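Local coordinates for thiaminase-I (Naegleria gruberi, PDB 4HCW), which belongs to the thiaminase family of enzymes, built on a two-domain fold like that of periplasmic binding proteins, at residues Y247-I252 with Y319-Q324. Residues are numbered along the deposited sequence; the frame is centred on the assembly and turned at random.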
loop_
_atom_site.group_PDB
_atom_site.type_symbol
_atom_site.label_atom_id
_atom_site.label_comp_id
_atom_site.label_asym_id
_atom_site.label_seq_id
_atom_site.Cartn_x
_atom_site.Cartn_y
_atom_site.Cartn_z
ATOM N N TYR A 247 -9.506 16.312 11.041
ATOM C CA TYR A 247 -9.409 14.884 11.314
ATOM C C TYR A 247 -7.943 14.498 11.475
ATOM O O TYR A 247 -7.074 15.035 10.786
ATOM C CB TYR A 247 -10.037 14.072 10.180
ATOM C CG TYR A 247 -11.528 13.850 10.312
ATOM C CD1 TYR A 247 -12.426 14.896 10.145
ATOM C CD2 TYR A 247 -12.038 12.587 10.582
ATOM C CE1 TYR A 247 -13.790 14.693 10.258
ATOM C CE2 TYR A 247 -13.401 12.374 10.695
ATOM C CZ TYR A 247 -14.272 13.429 10.533
ATOM O OH TYR A 247 -15.628 13.220 10.644
ATOM N N ASN A 248 -7.669 13.572 12.387
ATOM C CA ASN A 248 -6.303 13.110 12.608
ATOM C C ASN A 248 -6.033 11.737 12.001
ATOM O O ASN A 248 -6.899 10.863 11.998
ATOM C CB ASN A 248 -5.960 13.112 14.098
ATOM C CG ASN A 248 -5.484 14.468 14.583
ATOM O OD1 ASN A 248 -4.283 14.732 14.642
ATOM N ND2 ASN A 248 -6.427 15.337 14.926
ATOM N N VAL A 249 -4.821 11.561 11.485
ATOM C CA VAL A 249 -4.421 10.304 10.868
ATOM C C VAL A 249 -3.039 9.887 11.373
ATOM O O VAL A 249 -2.116 10.701 11.428
ATOM C CB VAL A 249 -4.434 10.406 9.322
ATOM C CG1 VAL A 249 -3.657 11.629 8.852
ATOM C CG2 VAL A 249 -3.888 9.140 8.693
ATOM N N GLN A 250 -2.905 8.621 11.759
ATOM C CA GLN A 250 -1.657 8.137 12.344
ATOM C C GLN A 250 -1.306 6.720 11.904
ATOM O O GLN A 250 -2.149 5.988 11.386
ATOM C CB GLN A 250 -1.733 8.188 13.871
ATOM C CG GLN A 250 -2.854 7.344 14.459
ATOM C CD GLN A 250 -2.749 7.197 15.964
ATOM O OE1 GLN A 250 -3.758 7.177 16.670
ATOM N NE2 GLN A 250 -1.523 7.083 16.464
ATOM N N LEU A 251 -0.048 6.347 12.121
ATOM C CA LEU A 251 0.410 4.986 11.886
ATOM C C LEU A 251 0.101 4.114 13.090
ATOM O O LEU A 251 0.682 4.293 14.161
ATOM C CB LEU A 251 1.916 4.960 11.636
ATOM C CG LEU A 251 2.414 5.080 10.199
ATOM C CD1 LEU A 251 3.932 5.035 10.181
ATOM C CD2 LEU A 251 1.830 3.967 9.345
ATOM N N ILE A 252 -0.812 3.166 12.916
ATOM C CA ILE A 252 -1.118 2.219 13.976
ATOM C C ILE A 252 -0.917 0.786 13.505
ATOM O O ILE A 252 -1.449 0.376 12.473
ATOM C CB ILE A 252 -2.556 2.381 14.497
ATOM C CG1 ILE A 252 -3.532 2.506 13.328
ATOM C CG2 ILE A 252 -2.658 3.596 15.403
ATOM C CD1 ILE A 252 -4.879 1.892 13.601
ATOM N N TYR A 319 -1.114 15.248 4.510
ATOM C CA TYR A 319 0.209 14.754 4.142
ATOM C C TYR A 319 1.266 15.155 5.163
ATOM O O TYR A 319 2.291 14.486 5.303
ATOM C CB TYR A 319 0.606 15.265 2.753
ATOM C CG TYR A 319 -0.003 14.479 1.614
ATOM C CD1 TYR A 319 -1.271 14.779 1.136
ATOM C CD2 TYR A 319 0.693 13.437 1.017
ATOM C CE1 TYR A 319 -1.830 14.061 0.094
ATOM C CE2 TYR A 319 0.145 12.714 -0.022
ATOM C CZ TYR A 319 -1.115 13.030 -0.481
ATOM O OH TYR A 319 -1.662 12.310 -1.517
ATOM N N ALA A 320 1.011 16.250 5.873
ATOM C CA ALA A 320 1.948 16.757 6.868
ATOM C C ALA A 320 2.080 15.803 8.049
ATOM O O ALA A 320 3.186 15.529 8.515
ATOM C CB ALA A 320 1.520 18.137 7.343
ATOM N N GLN A 321 0.947 15.298 8.526
ATOM C CA GLN A 321 0.931 14.383 9.662
ATOM C C GLN A 321 1.639 13.072 9.337
ATOM O O GLN A 321 2.348 12.516 10.176
ATOM C CB GLN A 321 -0.507 14.100 10.104
ATOM C CG GLN A 321 -1.272 15.328 10.563
ATOM C CD GLN A 321 -2.669 14.995 11.046
ATOM O OE1 GLN A 321 -3.030 13.826 11.176
ATOM N NE2 GLN A 321 -3.465 16.024 11.312
ATOM N N LEU A 322 1.444 12.586 8.116
ATOM C CA LEU A 322 2.045 11.327 7.693
ATOM C C LEU A 322 3.555 11.456 7.531
ATOM O O LEU A 322 4.293 10.494 7.743
ATOM C CB LEU A 322 1.406 10.835 6.393
ATOM C CG LEU A 322 -0.097 10.564 6.480
ATOM C CD1 LEU A 322 -0.624 10.005 5.170
ATOM C CD2 LEU A 322 -0.406 9.622 7.632
ATOM N N SER A 323 4.007 12.648 7.155
ATOM C CA SER A 323 5.434 12.918 7.028
ATOM C C SER A 323 6.102 12.863 8.397
ATOM O O SER A 323 7.184 12.295 8.552
ATOM C CB SER A 323 5.667 14.283 6.380
ATOM O OG SER A 323 7.051 14.539 6.217
ATOM N N GLN A 324 5.446 13.459 9.387
ATOM C CA GLN A 324 5.928 13.425 10.760
ATOM C C GLN A 324 5.862 12.001 11.298
ATOM O O GLN A 324 6.726 11.570 12.061
ATOM C CB GLN A 324 5.097 14.369 11.636
ATOM C CG GLN A 324 5.484 14.384 13.111
ATOM C CD GLN A 324 4.715 13.365 13.933
ATOM O OE1 GLN A 324 3.721 12.803 13.474
ATOM N NE2 GLN A 324 5.175 13.123 15.155
#
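The carboxamide oxygen OE1 of Q321 accepts a hydrogen bond from the backbone N of V249 at 2.9 Å. The bond is nearly straight, with 167° at the hydrogen, and the donor lies in the plane of the amide. Q321 points from its helix toward the strand, and its chain, extended beyond CG (chi2 -178°), carries the amide across to the peptide backbone. Glutamine suits this place because it combines that length with an acceptor and a donor at one end: while OE1 serves the strand, NE2 makes a weak hydrogen bond to N317 OD1, one turn earlier. N248 crosses Q321 at about a right angle, bringing its OD1 over the face of the Q321 amide; 3.7 Å from NE2 of Q321, this OD1 is not hydrogen-bonded to it, since the N-H bonds point in the amide plane.

Strand 248-250 pairs antiparallel with strand 110-125 of the mixed sheet through backbone bonds of N248 to S125 and Q250 to L123, and helix 317-328 packs beside it, the two short axes 8.0 Å apart and inclined at 29°. V249 and L322 make an apolar contact, CG2 of V249 to CD2 of L322 at 3.7 Å, while CG1 of V249 lies against OE1 of Q321. Branched valine fits a strand, and leucine extends from the helix to meet it; F122 and F318 also touch V249.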